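Local coordinates for acetyltransferase of GNAT family (Staphylococcus aureus subsp. aureus Mu50, PDB 3D8P), which probably transfers the acetyl group of acetyl-CoA to an acceptor that is not known, as a member of the GNAT acetyltransferase family, at residues A[15-20]-A[55-60]; A[82-87]-A[127-132]; A[98-103]-A[131-136]. All coordinates share one frame; numbering follows the deposited sequence.

The three contacts lie on one GNAT-type fold, a mixed sheet with helices on both sides. Interaction 1 closes first along the chain and joins helix 14-28 to strand 54-59. Interactions 2 and 3 follow and end on the same part of the chain, sharing Ser131 and Asn132 of helix 124-132. Their centres are about 8 Å apart, and Phe129 packs on Leu100 between them. The centre of interaction 1 is about 15 Å from that of interaction 2 and about 19 Å from that of interaction 3. Interactions 1 and 2 each join a helix to a strand. Interaction 3 joins helix 95-109 to the turn after helix 124-132. Strand 78-86 of interaction 2 probably borders the acetyl-CoA site, as in other GNAT enzymes.

Interaction 1: A[15-20]-A[55-60]; sequences EELIEF and FWLAIN
Beside Leu17, which meets Phe55 and Leu57 across the contact, Glu16 has its OE2 gripped by the backbone N of Ile65 and, weakly, by ND2 of Asn64. This ties the helix to the start of strand 65-73. The contact itself is apolar and buried. Leu17 CG lies anti to the backbone N (chi1 178°), and this points the branched end at the strand. CD2 is the closer methyl to Phe55, 3.8 Å from its CE1, and it meets the ring obliquely. The two side chains come from opposite directions. CD1 of Leu17 reaches CD2 of Leu57 at 4.1 Å. In a GNAT fold the first helix packs on one face of the sheet, and here helix 14-28 does so over strand 54-59. The two backbones stay well apart, with the CA atoms of Leu17 and Leu57 8.9 Å from each other, so the side chains bridge the layers. Within the strand, Leu57 CD2 sits in the plane of the Phe55 ring, at its edge. Tyr48 of helix 44-49 meets the same ring edge-to-face. Leu17 also touches Ile65 and Thr68 of strand 65-73. Trp56 and Ala58 point to the other face of the sheet, where they pack on helix 95-109.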
loop_
_atom_site.group_PDB
_atom_site.type_symbol
_atom_site.label_atom_id
_atom_site.label_comp_id
_atom_site.label_asym_id
_atom_site.label_seq_id
_atom_site.Cartn_x
_atom_site.Cartn_y
_atom_site.Cartn_z
ATOM N N GLU A 15 -15.701 2.150 5.925
ATOM C CA GLU A 15 -16.247 0.795 5.979
ATOM C C GLU A 15 -16.056 0.022 4.656
ATOM O O GLU A 15 -15.761 -1.182 4.666
ATOM C CB GLU A 15 -17.721 0.824 6.432
ATOM C CG GLU A 15 -17.907 1.293 7.897
ATOM C CD GLU A 15 -17.179 0.398 8.908
ATOM O OE1 GLU A 15 -16.958 -0.781 8.588
ATOM O OE2 GLU A 15 -16.797 0.869 9.998
ATOM N N GLU A 16 -16.213 0.720 3.535
ATOM C CA GLU A 16 -15.963 0.133 2.228
ATOM C C GLU A 16 -14.513 -0.332 2.088
ATOM O O GLU A 16 -14.265 -1.437 1.600
ATOM C CB GLU A 16 -16.309 1.109 1.091
ATOM C CG GLU A 16 -16.313 0.409 -0.282
ATOM C CD GLU A 16 -16.519 1.340 -1.461
ATOM O OE1 GLU A 16 -16.966 2.480 -1.274
ATOM O OE2 GLU A 16 -16.246 0.914 -2.597
ATOM N N LEU A 17 -13.575 0.510 2.531
ATOM C CA LEU A 17 -12.150 0.213 2.463
ATOM C C LEU A 17 -11.809 -1.034 3.243
ATOM O O LEU A 17 -11.157 -1.929 2.742
ATOM C CB LEU A 17 -11.330 1.376 3.015
ATOM C CG LEU A 17 -9.805 1.167 3.033
ATOM C CD1 LEU A 17 -9.341 0.911 1.641
ATOM C CD2 LEU A 17 -9.043 2.352 3.608
ATOM N N ILE A 18 -12.261 -1.083 4.489
ATOM C CA ILE A 18 -12.057 -2.253 5.338
ATOM C C ILE A 18 -12.651 -3.547 4.738
ATOM O O ILE A 18 -11.956 -4.572 4.698
ATOM C CB ILE A 18 -12.574 -2.007 6.753
ATOM C CG1 ILE A 18 -11.736 -0.898 7.412
ATOM C CG2 ILE A 18 -12.481 -3.291 7.579
ATOM C CD1 ILE A 18 -12.368 -0.306 8.656
ATOM N N GLU A 19 -13.893 -3.520 4.258
ATOM C CA GLU A 19 -14.475 -4.706 3.606
ATOM C C GLU A 19 -13.747 -5.143 2.334
ATOM O O GLU A 19 -13.657 -6.341 2.049
ATOM C CB GLU A 19 -15.934 -4.495 3.261
ATOM C CG GLU A 19 -16.595 -5.760 2.709
ATOM N N PHE A 20 -13.246 -4.169 1.573
ATOM C CA PHE A 20 -12.458 -4.415 0.356
ATOM C C PHE A 20 -11.163 -5.145 0.673
ATOM O O PHE A 20 -10.872 -6.183 0.113
ATOM C CB PHE A 20 -12.159 -3.074 -0.345
ATOM C CG PHE A 20 -11.275 -3.180 -1.558
ATOM C CD1 PHE A 20 -11.800 -3.535 -2.787
ATOM C CD2 PHE A 20 -9.924 -2.900 -1.476
ATOM C CE1 PHE A 20 -10.990 -3.616 -3.895
ATOM C CE2 PHE A 20 -9.113 -2.982 -2.589
ATOM C CZ PHE A 20 -9.648 -3.331 -3.795
ATOM N N PHE A 55 -2.608 8.075 1.608
ATOM C CA PHE A 55 -3.513 6.971 1.354
ATOM C C PHE A 55 -4.408 7.371 0.180
ATOM O O PHE A 55 -5.176 8.350 0.249
ATOM C CB PHE A 55 -4.298 6.531 2.602
ATOM C CG PHE A 55 -4.678 5.098 2.555
ATOM C CD1 PHE A 55 -5.625 4.654 1.634
ATOM C CD2 PHE A 55 -4.046 4.167 3.351
ATOM C CE1 PHE A 55 -5.968 3.332 1.545
ATOM C CE2 PHE A 55 -4.386 2.835 3.273
ATOM C CZ PHE A 55 -5.351 2.409 2.368
ATOM N N TRP A 56 -4.257 6.618 -0.912
ATOM C CA TRP A 56 -4.944 6.874 -2.170
ATOM C C TRP A 56 -5.875 5.722 -2.513
ATOM O O TRP A 56 -5.611 4.558 -2.171
ATOM C CB TRP A 56 -3.936 7.060 -3.310
ATOM C CG TRP A 56 -2.900 8.123 -3.067
ATOM C CD1 TRP A 56 -1.583 7.921 -2.722
ATOM C CD2 TRP A 56 -3.078 9.547 -3.148
ATOM N NE1 TRP A 56 -0.944 9.126 -2.577
ATOM C CE2 TRP A 56 -1.831 10.140 -2.835
ATOM C CE3 TRP A 56 -4.163 10.377 -3.465
ATOM C CZ2 TRP A 56 -1.641 11.520 -2.830
ATOM C CZ3 TRP A 56 -3.981 11.740 -3.453
ATOM C CH2 TRP A 56 -2.725 12.305 -3.124
ATOM N N LEU A 57 -6.977 6.064 -3.167
ATOM C CA LEU A 57 -7.943 5.082 -3.636
ATOM C C LEU A 57 -8.075 5.189 -5.136
ATOM O O LEU A 57 -8.192 6.285 -5.675
ATOM C CB LEU A 57 -9.327 5.341 -3.030
ATOM C CG LEU A 57 -9.392 5.440 -1.512
ATOM C CD1 LEU A 57 -10.799 5.757 -1.077
ATOM C CD2 LEU A 57 -8.877 4.145 -0.862
ATOM N N ALA A 58 -8.069 4.043 -5.803
ATOM C CA ALA A 58 -8.434 3.967 -7.207
ATOM C C ALA A 58 -9.924 3.665 -7.169
ATOM O O ALA A 58 -10.359 2.719 -6.481
ATOM C CB ALA A 58 -7.675 2.878 -7.912
ATOM N N ILE A 59 -10.707 4.487 -7.875
ATOM C CA ILE A 59 -12.140 4.361 -7.868
ATOM C C ILE A 59 -12.694 4.292 -9.296
ATOM O O ILE A 59 -12.137 4.858 -10.233
ATOM C CB ILE A 59 -12.804 5.521 -7.049
ATOM C CG1 ILE A 59 -12.539 6.887 -7.700
ATOM C CG2 ILE A 59 -12.312 5.513 -5.586
ATOM C CD1 ILE A 59 -13.378 8.048 -7.115
ATOM N N ASN A 60 -13.810 3.599 -9.449
ATOM C CA ASN A 60 -14.434 3.461 -10.752
ATOM C C ASN A 60 -15.454 4.590 -10.994
ATOM O O ASN A 60 -15.506 5.569 -10.235
ATOM C CB ASN A 60 -15.038 2.054 -10.882
ATOM C CG ASN A 60 -16.195 1.801 -9.931
ATOM O OD1 ASN A 60 -16.676 2.703 -9.246
ATOM N ND2 ASN A 60 -16.669 0.558 -9.914
#

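Interaction 2: A[82-87]-A[127-132]; sequences KKMFVD and QYFYSN. With EDO (1,2-ethanediol), chain G; EDO (1,2-ethanediol), chain F; ACT (acetate ion), chain E.
Met84, modelled as selenomethionine, makes the tight part of this contact by laying its end against Phe129. Its side chain starts out opposite the backbone nitrogen (chi1 -171°) and runs on extended, which carries SE and CE across to the helix. CE is 3.8 Å from Phe129 CE2. SE stands 4.9 Å from the centroid of the same ring, 54° off its normal, in an oblique Met-aromatic contact. The two side chains cross at about a right angle. Tyr130 slides past Met84 in the opposite direction and meets SE more distantly, with its CE1 4.1 Å away. That is a second oblique Met-aromatic contact.

The looser side begins at the Tyr130 hydroxyl. Here two ethanediols lie between the segments, and an acetate sits against the strand; all probably come from the crystallisation liquor. One ethanediol bridges the segments: its O1 donates to Met84 O at 2.8 Å, and its O2 hydrogen-bonds Tyr130 OH at 3.1 Å. That O1 also lies over one face of the Phe85 ring. A second ethanediol accepts from Met84 N through its O2 at 2.9 Å, nearly straight at 169°. Acetate OXT takes a longer, more bent bond from Val86 N, 3.3 Å. Backbone groups of this strand thus point into a small-molecule pocket, consistent with the acetyl-CoA site of GNAT enzymes, where the corresponding strand binds the cofactor.

Ethanediol is also bound by Gly118 O and Thr119 OG1 of strand 114-119, the parallel neighbour of strand 78-86. Tyr130 packs on Leu117 of that strand. Phe85 points away from helix 124-132 and packs on helix 14-28, while Met84 CE also touches Leu99 of helix 95-109.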
loop_
_atom_site.group_PDB
_atom_site.type_symbol
_atom_site.label_atom_id
_atom_site.label_comp_id
_atom_site.label_asym_id
_atom_site.label_seq_id
_atom_site.Cartn_x
_atom_site.Cartn_y
_atom_site.Cartn_z
ATOM N N LYS A 82 2.174 0.477 2.354
ATOM C CA LYS A 82 1.200 -0.308 3.076
ATOM C C LYS A 82 -0.091 -0.494 2.298
ATOM O O LYS A 82 -0.449 0.324 1.450
ATOM C CB LYS A 82 0.875 0.346 4.410
ATOM C CG LYS A 82 2.110 0.660 5.258
ATOM C CD LYS A 82 1.912 0.319 6.702
ATOM C CE LYS A 82 2.243 -1.124 6.964
ATOM N NZ LYS A 82 3.720 -1.359 6.932
ATOM N N LYS A 83 -0.746 -1.625 2.560
ATOM C CA LYS A 83 -2.110 -1.910 2.092
ATOM C C LYS A 83 -2.329 -1.642 0.616
ATOM O O LYS A 83 -3.274 -0.935 0.252
ATOM C CB LYS A 83 -3.126 -1.094 2.922
ATOM C CG LYS A 83 -2.975 -1.186 4.431
ATOM C CD LYS A 83 -3.197 -2.582 5.017
ATOM C CE LYS A 83 -2.956 -2.560 6.535
ATOM N NZ LYS A 83 -2.833 -3.894 7.154
HETATM N N MSE A 84 -1.454 -2.180 -0.228
HETATM C CA MSE A 84 -1.654 -2.106 -1.664
HETATM C C MSE A 84 -2.482 -3.302 -2.144
HETATM O O MSE A 84 -2.099 -4.449 -1.964
HETATM C CB MSE A 84 -0.355 -2.014 -2.444
HETATM C CG MSE A 84 -0.660 -1.710 -3.911
HETATM SE SE MSE A 84 0.909 -1.566 -4.974
HETATM C CE MSE A 84 0.008 -0.914 -6.528
ATOM N N PHE A 85 -3.636 -3.002 -2.716
ATOM C CA PHE A 85 -4.604 -4.004 -3.152
ATOM C C PHE A 85 -5.305 -3.514 -4.408
ATOM O O PHE A 85 -5.517 -2.319 -4.560
ATOM C CB PHE A 85 -5.646 -4.268 -2.073
ATOM C CG PHE A 85 -5.119 -4.989 -0.896
ATOM C CD1 PHE A 85 -5.009 -6.378 -0.904
ATOM C CD2 PHE A 85 -4.740 -4.300 0.236
ATOM C CE1 PHE A 85 -4.507 -7.069 0.193
ATOM C CE2 PHE A 85 -4.211 -4.993 1.333
ATOM C CZ PHE A 85 -4.101 -6.371 1.302
ATOM N N VAL A 86 -5.659 -4.444 -5.296
ATOM C CA VAL A 86 -6.350 -4.138 -6.540
ATOM C C VAL A 86 -7.399 -5.199 -6.735
ATOM O O VAL A 86 -7.137 -6.373 -6.572
ATOM C CB VAL A 86 -5.390 -4.098 -7.759
ATOM C CG1 VAL A 86 -6.177 -3.930 -9.094
ATOM C CG2 VAL A 86 -4.364 -2.982 -7.582
ATOM N N ASP A 87 -8.607 -4.773 -7.053
ATOM C CA ASP A 87 -9.700 -5.688 -7.319
ATOM C C ASP A 87 -9.257 -6.713 -8.391
ATOM O O ASP A 87 -8.618 -6.342 -9.380
ATOM C CB ASP A 87 -10.914 -4.878 -7.766
ATOM C CG ASP A 87 -12.174 -5.695 -7.810
ATOM O OD1 ASP A 87 -12.235 -6.646 -8.612
ATOM O OD2 ASP A 87 -13.112 -5.371 -7.049
ATOM N N GLN A 127 4.641 -9.818 -5.682
ATOM C CA GLN A 127 6.125 -9.907 -5.635
ATOM C C GLN A 127 6.691 -9.554 -7.004
ATOM O O GLN A 127 7.576 -8.731 -7.117
ATOM C CB GLN A 127 6.634 -11.331 -5.289
ATOM C CG GLN A 127 5.939 -12.087 -4.134
ATOM C CD GLN A 127 6.132 -11.439 -2.784
ATOM O OE1 GLN A 127 5.179 -11.285 -2.018
ATOM N NE2 GLN A 127 7.354 -11.044 -2.490
ATOM N N TYR A 128 6.172 -10.208 -8.040
ATOM C CA TYR A 128 6.562 -9.917 -9.408
ATOM C C TYR A 128 6.265 -8.469 -9.773
ATOM O O TYR A 128 7.051 -7.843 -10.482
ATOM C CB TYR A 128 5.835 -10.828 -10.375
ATOM C CG TYR A 128 6.099 -12.297 -10.162
ATOM C CD1 TYR A 128 7.402 -12.794 -10.074
ATOM C CD2 TYR A 128 5.043 -13.207 -10.105
ATOM C CE1 TYR A 128 7.644 -14.159 -9.907
ATOM C CE2 TYR A 128 5.275 -14.574 -9.947
ATOM C CZ TYR A 128 6.572 -15.042 -9.844
ATOM O OH TYR A 128 6.785 -16.400 -9.685
ATOM N N PHE A 129 5.132 -7.943 -9.300
ATOM C CA PHE A 129 4.796 -6.538 -9.535
ATOM C C PHE A 129 5.867 -5.597 -8.958
ATOM O O PHE A 129 6.338 -4.692 -9.641
ATOM C CB PHE A 129 3.425 -6.173 -8.933
ATOM C CG PHE A 129 3.117 -4.699 -8.999
ATOM C CD1 PHE A 129 2.620 -4.130 -10.166
ATOM C CD2 PHE A 129 3.364 -3.879 -7.912
ATOM C CE1 PHE A 129 2.357 -2.766 -10.241
ATOM C CE2 PHE A 129 3.102 -2.515 -7.973
ATOM C CZ PHE A 129 2.599 -1.954 -9.132
ATOM N N TYR A 130 6.246 -5.812 -7.703
ATOM C CA TYR A 130 7.259 -4.955 -7.079
ATOM C C TYR A 130 8.595 -5.084 -7.808
ATOM O O TYR A 130 9.220 -4.084 -8.092
ATOM C CB TYR A 130 7.420 -5.264 -5.589
ATOM C CG TYR A 130 6.146 -5.104 -4.792
ATOM C CD1 TYR A 130 5.445 -3.912 -4.813
ATOM C CD2 TYR A 130 5.659 -6.137 -3.990
ATOM C CE1 TYR A 130 4.291 -3.744 -4.082
ATOM C CE2 TYR A 130 4.495 -5.972 -3.255
ATOM C CZ TYR A 130 3.808 -4.763 -3.315
ATOM O OH TYR A 130 2.644 -4.560 -2.592
ATOM N N SER A 131 9.000 -6.311 -8.144
ATOM C CA SER A 131 10.235 -6.555 -8.861
ATOM C C SER A 131 10.273 -5.895 -10.232
ATOM O O SER A 131 11.343 -5.549 -10.731
ATOM C CB SER A 131 10.442 -8.056 -9.051
ATOM O OG SER A 131 10.660 -8.698 -7.808
ATOM N N ASN A 132 9.111 -5.785 -10.863
ATOM C CA ASN A 132 8.990 -5.185 -12.186
ATOM C C ASN A 132 8.794 -3.668 -12.125
ATOM O O ASN A 132 8.834 -3.001 -13.168
ATOM C CB ASN A 132 7.822 -5.821 -12.944
ATOM C CG ASN A 132 8.088 -7.263 -13.323
ATOM O OD1 ASN A 132 9.227 -7.674 -13.508
ATOM N ND2 ASN A 132 7.024 -8.038 -13.453
HETATM C C1 EDO G . 3.219 -3.568 1.138
HETATM O O1 EDO G . 2.669 -4.417 2.136
HETATM C C2 EDO G . 2.128 -2.843 0.378
HETATM O O2 EDO G . 0.962 -3.644 0.472
HETATM C C1 EDO F . -0.559 -6.902 -0.624
HETATM O O1 EDO F . -0.610 -5.631 0.050
HETATM C C2 EDO F . 0.626 -6.966 -1.570
HETATM O O2 EDO F . 1.863 -6.979 -0.832
HETATM C C ACT E . -3.198 -7.930 -4.293
HETATM O O ACT E . -2.023 -8.382 -4.427
HETATM O OXT ACT E . -3.531 -6.882 -4.906
HETATM C CH3 ACT E . -4.190 -8.625 -3.427
#

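Interaction 3: A[98-103]-A[131-136]; sequences KLLDKV and SNNGFR
Leu100 lies in the middle of a helical segment, and its CA is 8.7 Å from that of Asn133, the nearest approach of the two backbones. Residues 98-103 are regular helix, with Lys102 N bonded to Lys98 O and Val103 N to Leu99 O. Residues 131-136 leave the end of helix 124-132, turn at Gly134, where phi is 87°, and head into strand 136-138. No hydrogen bond crosses the gap, and one methyl group carries the contact. Leu100 swings CG to the far side from its own nitrogen (chi1 -171°), and CD2 reaches both partners. It lies 3.7 Å from Asn133 CB, so the aliphatic root of the asparagine does the touching. The amide turns back to the helix just before it, where Asn133 ND2 donates to Phe129 O. CD2 also comes up to the edge of the Phe135 ring, near its plane, 4.1 Å from CE1. Leu100 and Phe135 run past each other in opposite directions. Both also touch Arg159 of strand 155-160. Phe135 continues onto Ile115 and Leu117 of strand 114-119, while Val103 packs on strands 54-59, 65-73 and 114-119. The contact therefore joins helix 95-109 to the turn after helix 124-132, on the face of the sheet that helix 95-109 covers.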
loop_
_atom_site.group_PDB
_atom_site.type_symbol
_atom_site.label_atom_id
_atom_site.label_comp_id
_atom_site.label_asym_id
_atom_site.label_seq_id
_atom_site.Cartn_x
_atom_site.Cartn_y
_atom_site.Cartn_z
ATOM N N LYS A 98 -0.595 2.822 -11.691
ATOM C CA LYS A 98 -1.136 4.165 -11.478
ATOM C C LYS A 98 -1.135 4.577 -9.995
ATOM O O LYS A 98 -0.821 5.730 -9.664
ATOM C CB LYS A 98 -2.554 4.278 -12.056
ATOM C CG LYS A 98 -2.617 4.212 -13.577
ATOM N N LEU A 99 -1.509 3.645 -9.116
ATOM C CA LEU A 99 -1.441 3.882 -7.668
ATOM C C LEU A 99 -0.002 4.154 -7.235
ATOM O O LEU A 99 0.268 5.162 -6.578
ATOM C CB LEU A 99 -2.012 2.692 -6.875
ATOM C CG LEU A 99 -3.543 2.602 -6.870
ATOM C CD1 LEU A 99 -3.987 1.250 -6.382
ATOM C CD2 LEU A 99 -4.167 3.730 -6.043
ATOM N N LEU A 100 0.921 3.278 -7.631
ATOM C CA LEU A 100 2.331 3.438 -7.292
ATOM C C LEU A 100 2.918 4.746 -7.801
ATOM O O LEU A 100 3.594 5.459 -7.072
ATOM C CB LEU A 100 3.142 2.267 -7.845
ATOM C CG LEU A 100 4.610 2.138 -7.431
ATOM C CD1 LEU A 100 4.737 2.188 -5.915
ATOM C CD2 LEU A 100 5.212 0.845 -8.037
ATOM N N ASP A 101 2.660 5.049 -9.064
ATOM C CA ASP A 101 3.085 6.310 -9.678
ATOM C C ASP A 101 2.639 7.538 -8.877
ATOM O O ASP A 101 3.393 8.519 -8.759
ATOM C CB ASP A 101 2.513 6.410 -11.106
ATOM C CG ASP A 101 3.239 5.498 -12.115
ATOM O OD1 ASP A 101 4.355 5.005 -11.821
ATOM O OD2 ASP A 101 2.692 5.303 -13.225
ATOM N N LYS A 102 1.411 7.484 -8.344
ATOM C CA LYS A 102 0.860 8.567 -7.538
ATOM C C LYS A 102 1.658 8.730 -6.271
ATOM O O LYS A 102 1.956 9.840 -5.849
ATOM C CB LYS A 102 -0.600 8.282 -7.192
ATOM C CG LYS A 102 -1.322 9.397 -6.432
ATOM C CD LYS A 102 -1.360 10.682 -7.212
ATOM C CE LYS A 102 -2.286 11.672 -6.580
ATOM N NZ LYS A 102 -2.213 12.987 -7.253
ATOM N N VAL A 103 1.958 7.603 -5.637
ATOM C CA VAL A 103 2.821 7.569 -4.454
ATOM C C VAL A 103 4.234 8.101 -4.814
ATOM O O VAL A 103 4.730 8.997 -4.150
ATOM C CB VAL A 103 2.865 6.127 -3.799
ATOM C CG1 VAL A 103 3.962 5.998 -2.747
ATOM C CG2 VAL A 103 1.509 5.775 -3.164
ATOM N N SER A 131 9.000 -6.311 -8.144
ATOM C CA SER A 131 10.235 -6.555 -8.861
ATOM C C SER A 131 10.273 -5.895 -10.232
ATOM O O SER A 131 11.343 -5.549 -10.731
ATOM C CB SER A 131 10.442 -8.056 -9.051
ATOM O OG SER A 131 10.660 -8.698 -7.808
ATOM N N ASN A 132 9.111 -5.785 -10.863
ATOM C CA ASN A 132 8.990 -5.185 -12.186
ATOM C C ASN A 132 8.794 -3.668 -12.125
ATOM O O ASN A 132 8.834 -3.001 -13.168
ATOM C CB ASN A 132 7.822 -5.821 -12.944
ATOM C CG ASN A 132 8.088 -7.263 -13.323
ATOM O OD1 ASN A 132 9.227 -7.674 -13.508
ATOM N ND2 ASN A 132 7.024 -8.038 -13.453
ATOM N N ASN A 133 8.619 -3.136 -10.911
ATOM C CA ASN A 133 8.409 -1.715 -10.701
ATOM C C ASN A 133 9.408 -1.047 -9.769
ATOM O O ASN A 133 9.033 -0.228 -8.942
ATOM C CB ASN A 133 6.948 -1.457 -10.289
ATOM C CG ASN A 133 5.998 -1.639 -11.456
ATOM O OD1 ASN A 133 5.912 -0.779 -12.329
ATOM N ND2 ASN A 133 5.317 -2.779 -11.506
ATOM N N GLY A 134 10.676 -1.399 -9.938
ATOM C CA GLY A 134 11.807 -0.689 -9.332
ATOM C C GLY A 134 12.226 -1.092 -7.935
ATOM O O GLY A 134 13.057 -0.428 -7.330
ATOM N N PHE A 135 11.644 -2.171 -7.421
ATOM C CA PHE A 135 11.923 -2.639 -6.073
ATOM C C PHE A 135 12.939 -3.767 -6.088
ATOM O O PHE A 135 12.820 -4.699 -6.868
ATOM C CB PHE A 135 10.646 -3.126 -5.364
ATOM C CG PHE A 135 9.752 -2.031 -4.916
ATOM C CD1 PHE A 135 8.843 -1.459 -5.798
ATOM C CD2 PHE A 135 9.805 -1.573 -3.589
ATOM C CE1 PHE A 135 8.021 -0.416 -5.376
ATOM C CE2 PHE A 135 8.983 -0.559 -3.153
ATOM C CZ PHE A 135 8.092 0.035 -4.049
ATOM N N ARG A 136 13.923 -3.690 -5.200
ATOM C CA ARG A 136 14.878 -4.789 -5.057
ATOM C C ARG A 136 14.539 -5.498 -3.759
ATOM O O ARG A 136 14.027 -4.874 -2.844
ATOM C CB ARG A 136 16.324 -4.271 -5.078
ATOM C CG ARG A 136 16.752 -3.467 -3.850
ATOM C CD ARG A 136 18.142 -2.889 -4.079
ATOM N NE ARG A 136 18.635 -2.186 -2.895
ATOM C CZ ARG A 136 19.263 -2.779 -1.895
ATOM N NH1 ARG A 136 19.507 -4.077 -1.930
ATOM N NH2 ARG A 136 19.653 -2.063 -0.859
#